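Local coordinates for protein galactose-1-phosphate uridylyltransferase (Pyrobaculum aerophilum str. IM2, PDB 6K9Z) that probably transfers uridylyl groups between UDP-glucose and hexose 1-phosphates such as galactose 1-phosphate, and binds zinc, iron and UDP, at residues K101-V106 with E221-L226; A192-Y197 with H202-Y207. The protein carries 1 engineered substitution. One frame throughout, in Å; residues are numbered along the deposited sequence.

Contact 1 packs helix 96-114, in the N-terminal family region, against helix 220-240, in the C-terminal one. Contact 2 is the hairpin of strands 190-193 and 202-208, which lies inside the chain loop closed by contact 1. Their centres are 20 Å apart, and their nearest atoms come to about 4 Å without touching. Helix 220-240 links them: T233 covers A192, V204 and I206, and L226 rests on W190. Contact 2 is the closer to the iron site. The side chain of H205 is about 5 Å from the bound iron ion, against about 14 Å for that of L226. The engineered residue F140, at the predicted uridylylated position, belongs to neither contact.

Contact 1. Residues K101-V106 with E221-L226; sequences KILTAV and EEVADL
L103 meets V223 and L226 through carbon atoms alone. It is the central residue of this small contact, which buries 165 Å² in all. L103 CB lies 3.8 Å from V223 CG1. Further along the side chain, L103 CD1 sits 3.7 Å from L226 CG and also touches L226 CD2. The other branch joins in, with L103 CD2 4.0 Å from L226 CD2. The two leucine side chains cross obliquely, with a methyl of L103 set against the branch point of L226. L226 holds its CG anti to the backbone N (chi1 178°), which turns the branched end toward the methyls of L103.

One polar atom lies at the border. T104 OG1 is 4.1 Å from V223 CG1, which is van der Waals contact only. The hydroxyl is hydrogen-bonded to K100 O, within its own helix. V223 CG1 therefore touches both L103 and T104, and the V223 side chain meets that of T104 at about a right angle. K100 also packs on V223.

The backbones stay well apart. The helix axes approach to 9.6 Å, and their N-to-C directions differ by 128°. The closest pair of CA atoms belongs to L103 and V223, 6.9 Å apart. Beyond the two segments, the side chain of L226 also packs on W190 of strand 190-193.

The contact thus joins a helix of the N-terminal family region to one of the C-terminal region. It depends on the fit of aliphatic side chains, and no polar bond between these segments fixes their crossing.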
loop_
_atom_site.group_PDB
_atom_site.type_symbol
_atom_site.label_atom_id
_atom_site.label_comp_id
_atom_site.label_asym_id
_atom_site.label_seq_id
_atom_site.Cartn_x
_atom_site.Cartn_y
_atom_site.Cartn_z
ATOM N N LYS A 101 3.771 -24.387 18.101
ATOM C CA LYS A 101 4.593 -25.227 17.187
ATOM C C LYS A 101 4.835 -24.429 15.898
ATOM O O LYS A 101 5.936 -24.543 15.339
ATOM C CB LYS A 101 3.908 -26.555 16.866
ATOM C CG LYS A 101 3.843 -27.545 18.011
ATOM C CD LYS A 101 3.026 -28.772 17.645
ATOM C CE LYS A 101 2.708 -29.601 18.862
ATOM N NZ LYS A 101 2.114 -30.904 18.474
ATOM N N ILE A 102 3.855 -23.666 15.414
ATOM C CA ILE A 102 4.050 -22.862 14.166
ATOM C C ILE A 102 5.171 -21.831 14.399
ATOM O O ILE A 102 6.119 -21.760 13.581
ATOM C CB ILE A 102 2.770 -22.138 13.709
ATOM C CG1 ILE A 102 1.654 -23.125 13.362
ATOM C CG2 ILE A 102 3.076 -21.195 12.589
ATOM C CD1 ILE A 102 0.286 -22.474 13.360
ATOM N N LEU A 103 5.079 -21.083 15.498
ATOM C CA LEU A 103 6.083 -20.024 15.838
ATOM C C LEU A 103 7.467 -20.650 16.016
ATOM O O LEU A 103 8.415 -20.092 15.486
ATOM C CB LEU A 103 5.619 -19.253 17.070
ATOM C CG LEU A 103 4.305 -18.499 16.839
ATOM C CD1 LEU A 103 3.680 -18.036 18.160
ATOM C CD2 LEU A 103 4.479 -17.319 15.916
ATOM N N THR A 104 7.560 -21.806 16.672
ATOM C CA THR A 104 8.818 -22.525 16.910
ATOM C C THR A 104 9.432 -22.918 15.578
ATOM O O THR A 104 10.657 -22.714 15.441
ATOM C CB THR A 104 8.625 -23.736 17.818
ATOM O OG1 THR A 104 8.134 -23.238 19.072
ATOM C CG2 THR A 104 9.936 -24.448 18.036
ATOM N N ALA A 105 8.629 -23.452 14.655
ATOM C CA ALA A 105 9.138 -23.889 13.336
ATOM C C ALA A 105 9.638 -22.656 12.548
ATOM O O ALA A 105 10.676 -22.757 11.836
ATOM C CB ALA A 105 8.093 -24.629 12.565
ATOM N N VAL A 106 8.906 -21.549 12.606
ATOM C CA VAL A 106 9.321 -20.313 11.881
ATOM C C VAL A 106 10.630 -19.799 12.487
ATOM O O VAL A 106 11.560 -19.481 11.716
ATOM C CB VAL A 106 8.225 -19.252 11.884
ATOM C CG1 VAL A 106 8.706 -17.933 11.318
ATOM C CG2 VAL A 106 7.014 -19.750 11.128
ATOM N N GLU A 221 9.070 -19.488 26.857
ATOM C CA GLU A 221 7.937 -18.868 27.571
ATOM C C GLU A 221 7.370 -17.698 26.739
ATOM O O GLU A 221 6.139 -17.464 26.709
ATOM C CB GLU A 221 8.430 -18.337 28.908
ATOM C CG GLU A 221 7.294 -18.021 29.844
ATOM C CD GLU A 221 6.563 -19.244 30.403
ATOM O OE1 GLU A 221 7.133 -20.384 30.298
ATOM O OE2 GLU A 221 5.401 -19.061 30.944
ATOM N N GLU A 222 8.256 -16.857 26.217
ATOM C CA GLU A 222 7.823 -15.713 25.377
ATOM C C GLU A 222 7.067 -16.253 24.177
ATOM O O GLU A 222 6.077 -15.651 23.792
ATOM C CB GLU A 222 9.015 -14.849 25.012
ATOM C CG GLU A 222 9.546 -13.999 26.156
ATOM C CD GLU A 222 10.810 -13.291 25.730
ATOM O OE1 GLU A 222 11.719 -13.969 25.240
ATOM O OE2 GLU A 222 10.789 -12.058 25.696
ATOM N N VAL A 223 7.522 -17.348 23.580
ATOM C CA VAL A 223 6.811 -17.881 22.391
ATOM C C VAL A 223 5.427 -18.411 22.784
ATOM O O VAL A 223 4.483 -18.229 22.018
ATOM C CB VAL A 223 7.677 -18.912 21.669
ATOM C CG1 VAL A 223 6.891 -19.638 20.581
ATOM C CG2 VAL A 223 8.893 -18.193 21.092
ATOM N N ALA A 224 5.291 -19.102 23.913
ATOM C CA ALA A 224 3.984 -19.563 24.418
ATOM C C ALA A 224 3.076 -18.346 24.621
ATOM O O ALA A 224 1.925 -18.373 24.163
ATOM C CB ALA A 224 4.154 -20.353 25.693
ATOM N N ASP A 225 3.593 -17.264 25.186
ATOM C CA ASP A 225 2.758 -16.067 25.472
ATOM C C ASP A 225 2.416 -15.373 24.138
ATOM O O ASP A 225 1.339 -14.757 24.047
ATOM C CB ASP A 225 3.455 -15.186 26.503
ATOM C CG ASP A 225 3.287 -15.631 27.949
ATOM O OD1 ASP A 225 2.431 -16.531 28.193
ATOM O OD2 ASP A 225 4.082 -15.171 28.771
ATOM N N LEU A 226 3.326 -15.404 23.167
ATOM C CA LEU A 226 3.067 -14.904 21.787
ATOM C C LEU A 226 1.903 -15.675 21.167
ATOM O O LEU A 226 0.983 -15.012 20.600
ATOM C CB LEU A 226 4.317 -15.011 20.907
ATOM C CG LEU A 226 4.115 -14.555 19.465
ATOM C CD1 LEU A 226 3.494 -13.132 19.445
ATOM C CD2 LEU A 226 5.427 -14.619 18.703
#

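Contact 2. Residues A192-Y197 with H202-Y207; sequences AFVPFY and HEVHIY
H205 and F193 form an antiparallel hydrogen-bonded pair. F193 N gives a hydrogen bond to H205 O, and H205 N gives one of 2.9 Å to F193 O. From this backbone grip H205 CB starts 4.1 Å from F193 O. H205 CG is anti to the carbonyl carbon (chi1 -70°), which sets one face of the imidazole against P195. P195 CG lies over the ring face, 3.6 Å from the centroid and 9° off the normal, a CH-pi contact. H205 CD2 also meets P195 CD at 3.9 Å. This hairpin belongs to the antiparallel sheet of the half-barrel, and it passes beside the iron site, where E268 also contacts H205. H205 CE1 reaches Y197 CE2 at 4.1 Å. H205 NE2 gives a hydrogen bond of 2.8 Å to E203 OE2, on the anti side, tilted somewhat out of the carboxylate plane; E203 OE1 accepts hydrogen bonds from the backbone N of K199 and of W200. H205 ND1 is 2.8 Å from a water that also hydrogen-bonds Y197 OH and Y207 OH, the latter hydrogen-bonded to H172 ND1. Replacing H205 by alanine is likely to leave E203 OE2 without this mate and to cost the water a partner.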
loop_
_atom_site.group_PDB
_atom_site.type_symbol
_atom_site.label_atom_id
_atom_site.label_comp_id
_atom_site.label_asym_id
_atom_site.label_seq_id
_atom_site.Cartn_x
_atom_site.Cartn_y
_atom_site.Cartn_z
ATOM N N ALA A 192 -0.699 -6.027 23.259
ATOM C CA ALA A 192 -1.400 -5.786 21.985
ATOM C C ALA A 192 -2.239 -4.512 22.126
ATOM O O ALA A 192 -3.020 -4.426 23.069
ATOM C CB ALA A 192 -2.294 -6.974 21.751
ATOM N N PHE A 193 -2.043 -3.539 21.257
ATOM C CA PHE A 193 -2.685 -2.210 21.372
ATOM C C PHE A 193 -2.978 -1.717 19.965
ATOM O O PHE A 193 -2.292 -2.098 19.000
ATOM C CB PHE A 193 -1.836 -1.237 22.205
ATOM C CG PHE A 193 -0.463 -0.979 21.639
ATOM C CD1 PHE A 193 -0.256 0.029 20.719
ATOM C CD2 PHE A 193 0.623 -1.774 22.001
ATOM C CE1 PHE A 193 1.001 0.269 20.201
ATOM C CE2 PHE A 193 1.870 -1.552 21.434
ATOM C CZ PHE A 193 2.062 -0.504 20.569
ATOM N N VAL A 194 -3.965 -0.837 19.857
ATOM C CA VAL A 194 -4.173 -0.067 18.618
ATOM C C VAL A 194 -3.175 1.082 18.671
ATOM O O VAL A 194 -3.181 1.876 19.627
ATOM C CB VAL A 194 -5.617 0.421 18.473
ATOM C CG1 VAL A 194 -5.734 1.271 17.237
ATOM C CG2 VAL A 194 -6.589 -0.754 18.415
ATOM N N PRO A 195 -2.230 1.221 17.726
ATOM C CA PRO A 195 -1.323 2.359 17.806
ATOM C C PRO A 195 -2.033 3.700 17.585
ATOM O O PRO A 195 -3.049 3.757 16.860
ATOM C CB PRO A 195 -0.343 2.129 16.656
ATOM C CG PRO A 195 -1.022 1.156 15.735
ATOM C CD PRO A 195 -1.938 0.324 16.605
ATOM N N PHE A 196 -1.489 4.757 18.181
ATOM C CA PHE A 196 -1.960 6.153 17.955
ATOM C C PHE A 196 -2.021 6.450 16.457
ATOM O O PHE A 196 -2.939 7.105 15.964
ATOM C CB PHE A 196 -1.059 7.158 18.655
ATOM C CG PHE A 196 -1.580 8.571 18.574
ATOM C CD1 PHE A 196 -2.582 9.000 19.418
ATOM C CD2 PHE A 196 -1.031 9.486 17.696
ATOM C CE1 PHE A 196 -3.079 10.286 19.350
ATOM C CE2 PHE A 196 -1.515 10.792 17.645
ATOM C CZ PHE A 196 -2.508 11.197 18.510
ATOM N N TYR A 197 -1.053 5.916 15.735
ATOM C CA TYR A 197 -0.790 6.141 14.283
ATOM C C TYR A 197 -1.328 4.956 13.469
ATOM O O TYR A 197 -0.837 4.761 12.333
ATOM C CB TYR A 197 0.722 6.329 14.060
ATOM C CG TYR A 197 1.600 5.335 14.813
ATOM C CD1 TYR A 197 1.963 5.547 16.134
ATOM C CD2 TYR A 197 2.046 4.156 14.205
ATOM C CE1 TYR A 197 2.755 4.660 16.831
ATOM C CE2 TYR A 197 2.779 3.219 14.912
ATOM C CZ TYR A 197 3.169 3.490 16.220
ATOM O OH TYR A 197 3.869 2.547 16.923
ATOM N N HIS A 202 -9.060 -1.824 11.424
ATOM C CA HIS A 202 -8.837 -2.493 12.728
ATOM C C HIS A 202 -7.378 -2.874 12.873
ATOM O O HIS A 202 -7.077 -4.093 12.599
ATOM C CB HIS A 202 -9.705 -3.735 12.883
ATOM C CG HIS A 202 -11.147 -3.407 13.060
ATOM N ND1 HIS A 202 -12.008 -3.210 11.973
ATOM C CD2 HIS A 202 -11.879 -3.201 14.164
ATOM C CE1 HIS A 202 -13.227 -2.933 12.449
ATOM N NE2 HIS A 202 -13.173 -2.924 13.791
ATOM N N GLU A 203 -6.542 -2.011 13.431
ATOM C CA GLU A 203 -5.085 -2.253 13.393
ATOM C C GLU A 203 -4.607 -2.493 14.820
ATOM O O GLU A 203 -4.922 -1.695 15.694
ATOM C CB GLU A 203 -4.370 -1.096 12.696
ATOM C CG GLU A 203 -2.849 -1.289 12.685
ATOM C CD GLU A 203 -2.149 -0.336 11.724
ATOM O OE1 GLU A 203 -2.866 0.439 11.055
ATOM O OE2 GLU A 203 -0.891 -0.344 11.711
ATOM N N VAL A 204 -3.946 -3.618 15.016
ATOM C CA VAL A 204 -3.398 -3.998 16.341
ATOM C C VAL A 204 -1.933 -4.352 16.165
ATOM O O VAL A 204 -1.586 -5.136 15.238
ATOM C CB VAL A 204 -4.224 -5.140 16.964
ATOM C CG1 VAL A 204 -3.620 -5.510 18.326
ATOM C CG2 VAL A 204 -5.681 -4.824 17.118
ATOM N N HIS A 205 -1.069 -3.761 16.996
ATOM C CA HIS A 205 0.375 -4.114 17.042
ATOM C C HIS A 205 0.632 -4.943 18.294
ATOM O O HIS A 205 0.064 -4.592 19.383
ATOM C CB HIS A 205 1.213 -2.856 17.000
ATOM C CG HIS A 205 1.193 -2.156 15.693
ATOM N ND1 HIS A 205 2.111 -1.208 15.380
ATOM C CD2 HIS A 205 0.322 -2.248 14.658
ATOM C CE1 HIS A 205 1.822 -0.721 14.188
ATOM N NE2 HIS A 205 0.706 -1.337 13.728
ATOM N N ILE A 206 1.420 -5.997 18.158
ATOM C CA ILE A 206 1.706 -6.922 19.276
ATOM C C ILE A 206 3.220 -6.818 19.503
ATOM O O ILE A 206 4.036 -7.285 18.644
ATOM C CB ILE A 206 1.174 -8.330 19.011
ATOM C CG1 ILE A 206 -0.335 -8.278 18.688
ATOM C CG2 ILE A 206 1.459 -9.273 20.175
ATOM C CD1 ILE A 206 -1.001 -9.623 18.426
ATOM N N TYR A 207 3.587 -6.340 20.680
ATOM C CA TYR A 207 5.008 -6.116 21.039
ATOM C C TYR A 207 5.397 -6.925 22.251
ATOM O O TYR A 207 4.602 -7.090 23.183
ATOM C CB TYR A 207 5.294 -4.676 21.436
ATOM C CG TYR A 207 5.575 -3.712 20.312
ATOM C CD1 TYR A 207 4.549 -3.066 19.627
ATOM C CD2 TYR A 207 6.871 -3.343 20.026
ATOM C CE1 TYR A 207 4.831 -2.124 18.646
ATOM C CE2 TYR A 207 7.168 -2.419 19.055
ATOM C CZ TYR A 207 6.150 -1.784 18.373
ATOM O OH TYR A 207 6.495 -0.862 17.421
HETATM O O HOH W 1 4.478 0.201 15.888
#